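Local coordinates for ABC transporter binding protein AcbH (Actinoplanes, PDB 3OO8) that binds beta-D-galactopyranose with exclusive preference, as the extracellular solute receptor of an ABC transporter, at residues W142-N147 against A257-Q262; P179-D184 against Y235-A240; T244-A249 against A268-A273; L279-F284 against N351-K356. The protein carries 2 engineered substitutions. One frame throughout, in Å; residues are numbered along the deposited sequence.

Contact 1. Residues W142-N147 against A257-Q262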
# COMPACT_ATOMS: atom_id res chain seq x y z
N TRP A 142 0.09 -2.45 -5.89
CA TRP A 142 -1.06 -1.95 -6.66
C TRP A 142 -0.56 -1.84 -8.09
O TRP A 142 0.22 -0.95 -8.42
CB TRP A 142 -1.51 -0.59 -6.13
CG TRP A 142 -2.50 -0.70 -5.02
CD1 TRP A 142 -2.28 -1.19 -3.74
CD2 TRP A 142 -3.88 -0.35 -5.09
NE1 TRP A 142 -3.46 -1.13 -3.01
CE2 TRP A 142 -4.45 -0.66 -3.83
CE3 TRP A 142 -4.68 0.20 -6.09
CZ2 TRP A 142 -5.79 -0.39 -3.54
CZ3 TRP A 142 -6.05 0.43 -5.81
CH2 TRP A 142 -6.57 0.12 -4.56
N VAL A 143 -1.08 -2.72 -8.96
CA VAL A 143 -0.53 -2.90 -10.31
C VAL A 143 -1.69 -3.32 -11.22
O VAL A 143 -2.80 -3.48 -10.76
CB VAL A 143 0.56 -4.05 -10.32
CG1 VAL A 143 1.87 -3.54 -9.68
CG2 VAL A 143 0.11 -5.26 -9.52
N VAL A 144 -1.42 -3.43 -12.53
CA VAL A 144 -2.48 -3.74 -13.53
C VAL A 144 -2.44 -5.23 -13.84
O VAL A 144 -1.45 -5.76 -14.39
CB VAL A 144 -2.19 -2.99 -14.87
CG1 VAL A 144 -3.36 -3.26 -15.82
CG2 VAL A 144 -1.98 -1.48 -14.69
N PHE A 145 -3.54 -5.91 -13.55
CA PHE A 145 -3.63 -7.37 -13.76
C PHE A 145 -4.26 -7.67 -15.09
O PHE A 145 -5.00 -6.85 -15.60
CB PHE A 145 -4.49 -7.97 -12.64
CG PHE A 145 -3.79 -7.95 -11.32
CD1 PHE A 145 -2.98 -9.02 -10.93
CD2 PHE A 145 -3.98 -6.87 -10.46
CE1 PHE A 145 -2.27 -8.99 -9.73
CE2 PHE A 145 -3.29 -6.83 -9.22
CZ PHE A 145 -2.44 -7.90 -8.87
N TYR A 146 -3.87 -8.81 -15.66
CA TYR A 146 -4.42 -9.26 -16.95
C TYR A 146 -4.29 -10.78 -17.01
O TYR A 146 -3.67 -11.40 -16.17
CB TYR A 146 -3.65 -8.64 -18.10
CG TYR A 146 -2.20 -9.06 -18.21
CD1 TYR A 146 -1.81 -10.04 -19.11
CD2 TYR A 146 -1.22 -8.48 -17.40
CE1 TYR A 146 -0.48 -10.42 -19.22
CE2 TYR A 146 0.12 -8.85 -17.50
CZ TYR A 146 0.49 -9.82 -18.43
OH TYR A 146 1.80 -10.21 -18.57
N ASN A 147 -4.94 -11.38 -18.01
CA ASN A 147 -4.82 -12.83 -18.22
C ASN A 147 -3.79 -13.11 -19.33
O ASN A 147 -3.93 -12.61 -20.46
CB ASN A 147 -6.19 -13.35 -18.68
CG ASN A 147 -7.25 -13.21 -17.62
OD1 ASN A 147 -8.28 -12.56 -17.82
ND2 ASN A 147 -6.99 -13.79 -16.48
N ALA A 257 -13.23 -8.42 -19.34
CA ALA A 257 -12.41 -7.20 -19.32
C ALA A 257 -10.97 -7.63 -19.59
O ALA A 257 -10.58 -8.74 -19.24
CB ALA A 257 -12.52 -6.52 -17.96
N GLY A 258 -10.19 -6.74 -20.20
CA GLY A 258 -8.79 -7.03 -20.53
C GLY A 258 -7.78 -6.82 -19.41
O GLY A 258 -6.75 -7.51 -19.37
N MET A 259 -8.07 -5.87 -18.51
CA MET A 259 -7.15 -5.50 -17.41
C MET A 259 -7.93 -5.01 -16.18
O MET A 259 -9.12 -4.66 -16.25
CB MET A 259 -6.27 -4.33 -17.86
CG MET A 259 -5.48 -4.57 -19.15
SD MET A 259 -4.54 -3.14 -19.77
CE MET A 259 -5.78 -2.11 -20.56
N MET A 260 -7.26 -4.98 -15.03
CA MET A 260 -7.86 -4.34 -13.86
C MET A 260 -6.72 -3.86 -12.95
O MET A 260 -5.79 -4.61 -12.67
CB MET A 260 -8.74 -5.29 -13.07
CG MET A 260 -9.29 -4.62 -11.81
SD MET A 260 -10.56 -5.70 -11.10
CE MET A 260 -11.05 -4.73 -9.66
N PHE A 261 -6.79 -2.60 -12.54
CA PHE A 261 -5.75 -2.01 -11.65
C PHE A 261 -6.25 -2.04 -10.22
O PHE A 261 -7.26 -1.43 -9.91
CB PHE A 261 -5.45 -0.53 -12.07
CG PHE A 261 -4.45 0.17 -11.18
CD1 PHE A 261 -3.10 -0.14 -11.31
CD2 PHE A 261 -4.85 1.11 -10.24
CE1 PHE A 261 -2.15 0.50 -10.53
CE2 PHE A 261 -3.91 1.73 -9.43
CZ PHE A 261 -2.56 1.42 -9.61
N GLN A 262 -5.57 -2.78 -9.35
CA GLN A 262 -5.90 -2.75 -7.92
C GLN A 262 -4.80 -3.48 -7.13
O GLN A 262 -3.74 -3.80 -7.70
CB GLN A 262 -7.30 -3.34 -7.63
CG GLN A 262 -8.18 -2.36 -6.89
CD GLN A 262 -9.57 -2.87 -6.61
OE1 GLN A 262 -10.52 -2.48 -7.30
NE2 GLN A 262 -9.71 -3.71 -5.60
O HOH W 1 -6.45 -10.06 -20.05
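The indole of Trp142 meets two flat groups of the facing segment 257-262. Over one face lies the backbone of Gln262, whose C sits 3.7 Å above the ring plane of Trp142 and toward its rim; CE2 of Phe261 approaches the indole rim close to its plane. This is an offset edge-to-face pair, the Trp142 edge turned toward the face of Phe261, with planes at 62° and CE3 of Trp142 3.8 Å from CE2 of Phe261. CG of Trp142 stands beside its own backbone N (chi1 -88°), which leaves CZ3 against CG of Gln262, the two side chains running the same way. The edge of the Phe145 ring receives O of Met260 and O of Gln262 in its plane. Phe261 also touches CG2 of Val144 through CD1, at 3.8 Å.

The strands run antiparallel. Val143 and Gln262 form one hydrogen-bonded pair, Phe145 and Met260 the other, where Phe145 N to Met260 O is short (2.7 Å) and nearly straight (174°). Beyond them a water bridges Asn147 N and Gly258 O.

Trp142 binds beta-D-galactose, and Gln262 NE2 bonds Gln266 of the same site. Within the mixed sheet, strand 279-282 bonds to Val144 and Tyr146, while helices 245-253 and 264-270 pack on the Phe145 side.

Contact 2. Residues P179-D184 against Y235-A240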
# COMPACT_ATOMS: atom_id res chain seq x y z
N PRO A 179 -11.75 -2.40 -21.63
CA PRO A 179 -10.30 -2.41 -21.39
C PRO A 179 -9.94 -2.58 -19.92
O PRO A 179 -9.16 -3.45 -19.54
CB PRO A 179 -9.85 -1.05 -21.93
CG PRO A 179 -10.87 -0.77 -23.05
CD PRO A 179 -12.16 -1.21 -22.40
N LEU A 180 -10.50 -1.70 -19.09
CA LEU A 180 -10.22 -1.76 -17.68
C LEU A 180 -11.48 -2.02 -16.87
O LEU A 180 -12.38 -1.18 -16.79
CB LEU A 180 -9.56 -0.44 -17.23
CG LEU A 180 -8.14 -0.17 -17.75
CD1 LEU A 180 -7.94 1.33 -17.90
CD2 LEU A 180 -7.11 -0.79 -16.77
N ALA A 181 -11.56 -3.20 -16.28
CA ALA A 181 -12.60 -3.45 -15.28
C ALA A 181 -12.41 -2.39 -14.20
O ALA A 181 -11.29 -2.11 -13.77
CB ALA A 181 -12.45 -4.84 -14.70
N PHE A 182 -13.52 -1.81 -13.74
CA PHE A 182 -13.44 -0.69 -12.82
C PHE A 182 -14.66 -0.66 -11.91
O PHE A 182 -15.80 -0.83 -12.36
CB PHE A 182 -13.30 0.61 -13.62
CG PHE A 182 -12.95 1.81 -12.78
CD1 PHE A 182 -11.85 1.79 -11.94
CD2 PHE A 182 -13.74 2.96 -12.85
CE1 PHE A 182 -11.54 2.89 -11.19
CE2 PHE A 182 -13.44 4.09 -12.08
CZ PHE A 182 -12.33 4.04 -11.25
N ALA A 183 -14.42 -0.40 -10.63
CA ALA A 183 -15.44 -0.45 -9.60
C ALA A 183 -15.12 0.56 -8.50
O ALA A 183 -13.94 0.77 -8.16
CB ALA A 183 -15.51 -1.84 -9.01
N ASP A 184 -16.15 1.21 -7.97
CA ASP A 184 -15.92 2.17 -6.89
C ASP A 184 -17.08 2.31 -5.91
O ASP A 184 -17.13 3.25 -5.13
CB ASP A 184 -15.58 3.54 -7.45
CG ASP A 184 -14.84 4.41 -6.44
OD1 ASP A 184 -13.99 3.86 -5.69
OD2 ASP A 184 -15.08 5.64 -6.43
N TYR A 235 -11.79 4.48 -21.17
CA TYR A 235 -11.49 3.05 -21.26
C TYR A 235 -11.81 2.27 -20.00
O TYR A 235 -11.52 1.08 -19.93
CB TYR A 235 -10.04 2.82 -21.69
CG TYR A 235 -9.75 3.69 -22.89
CD1 TYR A 235 -10.33 3.40 -24.11
CD2 TYR A 235 -8.99 4.84 -22.78
CE1 TYR A 235 -10.14 4.22 -25.21
CE2 TYR A 235 -8.78 5.66 -23.86
CZ TYR A 235 -9.35 5.34 -25.09
OH TYR A 235 -9.16 6.15 -26.19
N GLN A 236 -12.42 2.95 -19.03
CA GLN A 236 -12.84 2.31 -17.80
C GLN A 236 -14.28 1.84 -17.84
O GLN A 236 -15.17 2.54 -18.34
CB GLN A 236 -12.65 3.23 -16.60
CG GLN A 236 -11.18 3.57 -16.32
CD GLN A 236 -10.98 4.44 -15.10
OE1 GLN A 236 -11.63 5.48 -14.96
NE2 GLN A 236 -10.09 4.01 -14.20
N GLN A 237 -14.51 0.68 -17.26
CA GLN A 237 -15.84 0.07 -17.25
C GLN A 237 -16.94 1.03 -16.80
O GLN A 237 -16.79 1.75 -15.81
CB GLN A 237 -15.81 -1.10 -16.30
CG GLN A 237 -16.97 -2.05 -16.49
CD GLN A 237 -16.84 -3.27 -15.60
OE1 GLN A 237 -15.99 -3.32 -14.72
NE2 GLN A 237 -17.67 -4.28 -15.85
N LYS A 238 -18.07 1.05 -17.52
CA LYS A 238 -19.19 1.91 -17.13
C LYS A 238 -19.92 1.40 -15.89
O LYS A 238 -19.77 0.26 -15.49
CB LYS A 238 -20.16 2.08 -18.31
CG LYS A 238 -19.55 2.92 -19.44
CD LYS A 238 -20.49 3.13 -20.64
CE LYS A 238 -21.75 3.91 -20.25
NZ LYS A 238 -22.73 3.95 -21.37
N GLY A 239 -20.69 2.28 -15.24
CA GLY A 239 -21.42 1.87 -14.05
C GLY A 239 -20.53 1.56 -12.85
O GLY A 239 -20.90 0.78 -11.97
N ALA A 240 -19.36 2.20 -12.82
CA ALA A 240 -18.40 1.90 -11.76
C ALA A 240 -18.85 2.21 -10.34
O ALA A 240 -18.54 1.45 -9.42
CB ALA A 240 -17.04 2.57 -12.06
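A single backbone bridge, Leu180 with Gln236, ties the end of strand 178-181 to the loop between helices 220-232 and 245-253 in this class 2 solute-binding fold. Leu180 uses both its backbone groups: its N donates to Tyr235 O at 3.1 Å, and its O accepts from Gln237 N at 2.9 Å.

Further along, a side chain takes over from the backbone. Gln237 has CG anti to its backbone N (chi1 -164°) and continues extended, which carries OE1 to Phe182 N; that bond is 3.1 Å long, 165° at the hydrogen, and uses a lone pair in the amide plane. The Phe182 ring lies under the Gln236 amide, their planes 20° apart and stacked, with NE2 of Gln236 3.5 Å above the ring plane and over its centre. Trp229 bonds Gln236 OE1, which helps to fix the rotation of this amide. Ala240 closes on the same ring, its CB 3.4 Å from CD2 of Phe182, and Ala240 O receives Asp184 N at 2.8 Å from above the carbonyl plane. At the other end, CB and CG of Pro179 rest on CB of Tyr235.

Asp184 OD1 bonds Ala190 N, and Tyr235 OH bonds Arg170 of helix 162-174. That helix also packs on Pro179, helix 220-232 touches Leu180 and Phe182, and strand 257-261 runs parallel beside strand 178-181.

Contact 3. Residues T244-A249 against A268-A273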
# COMPACT_ATOMS: atom_id res chain seq x y z
N THR A 244 -19.14 -3.41 -7.10
CA THR A 244 -18.17 -3.83 -6.07
C THR A 244 -16.87 -4.23 -6.76
O THR A 244 -16.84 -4.64 -7.92
CB THR A 244 -18.61 -5.05 -5.24
OG1 THR A 244 -18.79 -6.19 -6.11
CG2 THR A 244 -19.90 -4.76 -4.45
N TRP A 245 -15.76 -4.11 -6.03
CA TRP A 245 -14.50 -4.46 -6.65
C TRP A 245 -14.45 -5.94 -7.03
O TRP A 245 -13.89 -6.30 -8.07
CB TRP A 245 -13.27 -3.96 -5.83
CG TRP A 245 -12.93 -4.79 -4.62
CD1 TRP A 245 -13.25 -4.51 -3.31
CD2 TRP A 245 -12.30 -6.08 -4.60
NE1 TRP A 245 -12.82 -5.53 -2.49
CE2 TRP A 245 -12.22 -6.49 -3.26
CE3 TRP A 245 -11.78 -6.91 -5.59
CZ2 TRP A 245 -11.66 -7.72 -2.89
CZ3 TRP A 245 -11.22 -8.13 -5.22
CH2 TRP A 245 -11.17 -8.52 -3.88
N GLN A 246 -15.07 -6.81 -6.22
CA GLN A 246 -15.09 -8.23 -6.57
C GLN A 246 -15.80 -8.47 -7.91
O GLN A 246 -15.38 -9.33 -8.68
CB GLN A 246 -15.75 -9.04 -5.44
CG GLN A 246 -15.02 -8.96 -4.09
CD GLN A 246 -15.47 -7.83 -3.18
OE1 GLN A 246 -16.00 -6.82 -3.64
NE2 GLN A 246 -15.19 -7.97 -1.88
N ASP A 247 -16.86 -7.72 -8.21
CA ASP A 247 -17.55 -7.90 -9.49
C ASP A 247 -16.68 -7.47 -10.67
O ASP A 247 -16.74 -8.05 -11.75
CB ASP A 247 -18.91 -7.20 -9.51
CG ASP A 247 -20.00 -8.00 -8.76
OD1 ASP A 247 -19.75 -9.16 -8.42
OD2 ASP A 247 -21.09 -7.46 -8.52
N ALA A 248 -15.86 -6.43 -10.47
CA ALA A 248 -14.92 -6.03 -11.50
C ALA A 248 -13.85 -7.11 -11.66
O ALA A 248 -13.48 -7.48 -12.78
CB ALA A 248 -14.27 -4.67 -11.15
N ALA A 249 -13.37 -7.65 -10.54
CA ALA A 249 -12.37 -8.71 -10.58
C ALA A 249 -12.92 -9.97 -11.28
O ALA A 249 -12.20 -10.62 -12.04
CB ALA A 249 -11.87 -9.01 -9.17
N ALA A 268 -5.88 -10.79 -7.14
CA ALA A 268 -5.35 -12.15 -7.23
C ALA A 268 -6.05 -13.06 -6.21
O ALA A 268 -6.34 -14.23 -6.51
CB ALA A 268 -3.84 -12.17 -7.01
N ALA A 269 -6.33 -12.52 -5.03
CA ALA A 269 -7.01 -13.28 -3.98
C ALA A 269 -8.39 -13.71 -4.45
O ALA A 269 -8.89 -14.76 -4.03
CB ALA A 269 -7.11 -12.47 -2.69
N ASN A 270 -9.00 -12.91 -5.32
CA ASN A 270 -10.38 -13.18 -5.76
C ASN A 270 -10.46 -14.28 -6.80
O ASN A 270 -11.54 -14.88 -6.99
CB ASN A 270 -11.03 -11.92 -6.34
CG ASN A 270 -12.55 -11.96 -6.29
OD1 ASN A 270 -13.22 -12.03 -7.32
ND2 ASN A 270 -13.10 -11.95 -5.08
N TYR A 271 -9.35 -14.53 -7.49
CA TYR A 271 -9.33 -15.54 -8.55
C TYR A 271 -9.52 -16.94 -7.96
O TYR A 271 -9.09 -17.23 -6.84
CB TYR A 271 -8.00 -15.52 -9.33
CG TYR A 271 -8.04 -14.74 -10.63
CD1 TYR A 271 -8.60 -13.46 -10.70
CD2 TYR A 271 -7.53 -15.29 -11.79
CE1 TYR A 271 -8.66 -12.77 -11.90
CE2 TYR A 271 -7.56 -14.60 -12.99
CZ TYR A 271 -8.11 -13.34 -13.04
OH TYR A 271 -8.14 -12.65 -14.22
N SER A 272 -10.18 -17.80 -8.72
CA SER A 272 -10.26 -19.21 -8.35
C SER A 272 -8.86 -19.84 -8.48
O SER A 272 -8.03 -19.39 -9.26
CB SER A 272 -11.23 -19.91 -9.29
OG SER A 272 -10.60 -20.19 -10.54
N ALA A 273 -8.60 -20.91 -7.72
CA ALA A 273 -7.33 -21.64 -7.82
C ALA A 273 -7.05 -22.13 -9.25
O ALA A 273 -5.90 -22.13 -9.68
CB ALA A 273 -7.27 -22.79 -6.81
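Asn270, in the weakly bonded last turn of helix 264-270, reaches across to helix 245-253, and it carries most of the contact between these two helices, which flank strand 257-261 in the chain. Its CB lies 4.0 Å from CZ3 of Trp245 and 4.1 Å from CB of Ala249, fitting between an indole and a methyl group. CG, anti to the backbone N of Asn270 (chi1 -157°), continues toward helix 245-253 and stays within van der Waals range of the same two residues. There the amide divides. OD1 of Asn270 comes 3.8 Å from CB of Ala249 and 3.7 Å from O of Gln246, the latter a meeting of two acceptors, while ND2 comes 3.7 Å from CG of Gln246 and also approaches CB of that residue. These separations, and the small buried surface of 194 Å², mark a light van der Waals contact.

The planes of the Asn270 amide and the Trp245 ring are 66° apart, so the two groups are not stacked, and the two side chains run antiparallel past one another. Gln246, in contrast, bends back at chi2 (90°), which places its CD above one face of the neighbouring indole. At the start of helix 245-253, Thr244 is the N-cap: OG1 of Thr244 accepts Asp247 N at 3.2 Å.

Trp245 lies close to Gln266, a galactose-binding residue, and its indole also meets the Trp188 ring. Tyr271, whose OH lies close to the side chain of Asn147, follows Asn270 and makes a peripheral approach with its ring to helix 245-253: CE1 of Tyr271 is 4.1 Å from O of Ala249.

Contact 4. Residues L279-F284 against N351-K356. With SO4 (sulfate ion), chain B.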
# COMPACT_ATOMS: atom_id res chain seq x y z
N LEU A 279 -3.09 -15.64 -14.31
CA LEU A 279 -3.03 -14.24 -13.88
C LEU A 279 -1.60 -13.70 -13.86
O LEU A 279 -0.68 -14.38 -13.38
CB LEU A 279 -3.64 -14.13 -12.48
CG LEU A 279 -3.82 -12.69 -11.97
CD1 LEU A 279 -4.73 -11.92 -12.90
CD2 LEU A 279 -4.39 -12.72 -10.58
N ASP A 280 -1.39 -12.51 -14.41
CA ASP A 280 -0.10 -11.84 -14.34
C ASP A 280 -0.40 -10.36 -14.14
O ASP A 280 -1.57 -9.93 -14.04
CB ASP A 280 0.68 -12.07 -15.65
CG ASP A 280 2.19 -11.98 -15.49
OD1 ASP A 280 2.70 -11.36 -14.54
OD2 ASP A 280 2.89 -12.56 -16.36
N PHE A 281 0.65 -9.56 -14.05
CA PHE A 281 0.44 -8.11 -13.95
C PHE A 281 1.58 -7.35 -14.53
O PHE A 281 2.65 -7.92 -14.81
CB PHE A 281 0.23 -7.64 -12.51
CG PHE A 281 1.43 -7.83 -11.60
CD1 PHE A 281 2.42 -6.86 -11.52
CD2 PHE A 281 1.50 -8.94 -10.74
CE1 PHE A 281 3.50 -7.00 -10.66
CE2 PHE A 281 2.57 -9.08 -9.87
CZ PHE A 281 3.57 -8.13 -9.82
N PHE A 282 1.32 -6.08 -14.83
CA PHE A 282 2.39 -5.15 -15.18
C PHE A 282 2.23 -3.89 -14.36
O PHE A 282 1.14 -3.58 -13.90
CB PHE A 282 2.49 -4.89 -16.70
CG PHE A 282 1.21 -4.36 -17.35
CD1 PHE A 282 0.92 -3.00 -17.28
CD2 PHE A 282 0.34 -5.20 -18.01
CE1 PHE A 282 -0.20 -2.48 -17.86
CE2 PHE A 282 -0.81 -4.68 -18.58
CZ PHE A 282 -1.08 -3.31 -18.51
N VAL A 283 3.33 -3.17 -14.10
CA VAL A 283 3.18 -1.91 -13.38
C VAL A 283 2.49 -0.85 -14.24
O VAL A 283 2.57 -0.86 -15.48
CB VAL A 283 4.54 -1.40 -12.82
CG1 VAL A 283 5.17 -2.52 -12.02
CG2 VAL A 283 5.51 -0.95 -13.91
N PHE A 284 1.81 0.07 -13.58
CA PHE A 284 1.13 1.11 -14.36
C PHE A 284 2.14 1.80 -15.27
O PHE A 284 3.26 2.13 -14.83
CB PHE A 284 0.49 2.12 -13.42
CG PHE A 284 -0.59 2.96 -14.07
CD1 PHE A 284 -1.92 2.55 -13.99
CD2 PHE A 284 -0.29 4.14 -14.73
CE1 PHE A 284 -2.96 3.30 -14.56
CE2 PHE A 284 -1.31 4.92 -15.30
CZ PHE A 284 -2.64 4.48 -15.24
N ASN A 351 4.15 -17.89 -4.23
CA ASN A 351 3.62 -18.17 -5.57
C ASN A 351 4.19 -17.20 -6.63
O ASN A 351 5.01 -16.31 -6.33
CB ASN A 351 2.09 -18.15 -5.55
CG ASN A 351 1.54 -16.82 -5.10
OD1 ASN A 351 2.06 -15.78 -5.50
ND2 ASN A 351 0.49 -16.84 -4.28
N ASP A 352 3.78 -17.37 -7.88
CA ASP A 352 4.37 -16.61 -8.96
C ASP A 352 4.07 -15.11 -8.84
O ASP A 352 4.93 -14.28 -9.17
CB ASP A 352 3.89 -17.15 -10.32
CG ASP A 352 4.60 -18.45 -10.69
OD1 ASP A 352 5.68 -18.72 -10.12
OD2 ASP A 352 4.07 -19.17 -11.57
N ILE A 353 2.86 -14.80 -8.38
CA ILE A 353 2.40 -13.42 -8.17
C ILE A 353 3.30 -12.77 -7.13
O ILE A 353 3.74 -11.64 -7.35
CB ILE A 353 0.93 -13.35 -7.69
CG1 ILE A 353 -0.02 -13.81 -8.80
CG2 ILE A 353 0.55 -11.89 -7.31
CD1 ILE A 353 0.01 -12.89 -10.01
N GLN A 354 3.56 -13.48 -6.04
CA GLN A 354 4.49 -12.97 -5.00
C GLN A 354 5.91 -12.78 -5.53
O GLN A 354 6.55 -11.77 -5.25
CB GLN A 354 4.52 -13.89 -3.78
CG GLN A 354 3.25 -13.75 -2.93
CD GLN A 354 3.17 -14.83 -1.85
OE1 GLN A 354 3.08 -16.04 -2.17
NE2 GLN A 354 3.20 -14.42 -0.58
N LYS A 355 6.42 -13.76 -6.27
CA LYS A 355 7.75 -13.59 -6.82
C LYS A 355 7.85 -12.33 -7.68
O LYS A 355 8.81 -11.59 -7.57
CB LYS A 355 8.13 -14.83 -7.63
CG LYS A 355 8.28 -16.03 -6.72
CD LYS A 355 8.53 -17.28 -7.55
CE LYS A 355 8.86 -18.48 -6.67
NZ LYS A 355 9.09 -19.69 -7.51
N LYS A 356 6.87 -12.10 -8.54
CA LYS A 356 6.92 -10.90 -9.36
C LYS A 356 6.74 -9.63 -8.50
O LYS A 356 7.36 -8.60 -8.77
CB LYS A 356 5.86 -10.99 -10.45
CG LYS A 356 6.02 -9.89 -11.48
CD LYS A 356 5.10 -10.14 -12.68
CE LYS A 356 5.25 -9.02 -13.70
NZ LYS A 356 6.61 -8.97 -14.30
S SO4 B . 6.33 -12.55 -16.16
O1 SO4 B . 5.36 -11.48 -16.34
O2 SO4 B . 7.15 -12.62 -17.37
O3 SO4 B . 5.65 -13.83 -15.96
O4 SO4 B . 7.18 -12.28 -15.00
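Phe281 packs against Lys356 and Ile353 where strand 279-282 runs beside the first turns of helix 352-363, a strand-helix contact whose short axes are 14° from parallel. The tight part surrounds the Phe281 ring and the Lys356 chain. CD of Lys356 sits over one face, 3.9 Å from the ring centroid and 15° off the normal, a CH-pi contact; CG of Lys356 comes to 3.4 Å from CZ of Phe281. Closer still, CE of Lys356 is 3.0 Å from O of Phe281, and CD of Lys356 is 3.3 Å from OD1 of Asp280. Ile353 O meets the ring edge in plane. CD1 of Ile353 then turns toward the strand and lies 3.7 Å from Leu279 O. Phe281 and Leu279 also pack on Val143 and Phe145 of strand 134-147.

The helix begins with a capping box: Asn351 OD1 accepts Gln354 N, and Gln354 OE1 accepts Asn351 N.

The ammonium end is looser. Lys356 stays extended until its last torsion (chi4 65°) turns NZ toward a sulfate ion, probably from the crystallisation liquor. Its bonds to the sulfate are weak, and NZ of Lys356 is 4.6 Å from OD1 of Asp280, beyond a salt bridge. OD2 of Asp280 lies 2.7 Å from O1 of the sulfate. OD1 of Asp280 accepts Phe281 N at 2.8 Å, on the anti side and somewhat out of the carboxylate plane.

Strand 134-147 joins contacts 1 and 4: Val144 O lies 2.8 Å from Phe282 N, a probable hydrogen bond, and the centres of the two contacts are about 10 Å apart. Strand 257-261 extends the sheet from contact 1 to contact 2, where Met259 O lies 2.8 Å from Ala181 N, another probable bond. Contact 3 packs beside these strands, with CE of Met260 3.6 Å from CB of Ala248. Contacts 2 and 4 do not touch; their nearest atoms are about 6 Å apart. Contact 1 holds galactose-binding Trp142; the side chains of Phe182 and Trp245 are each about 8 Å from that of Trp142, and that of Trp245 about 4 Å from galactose-binding Gln266.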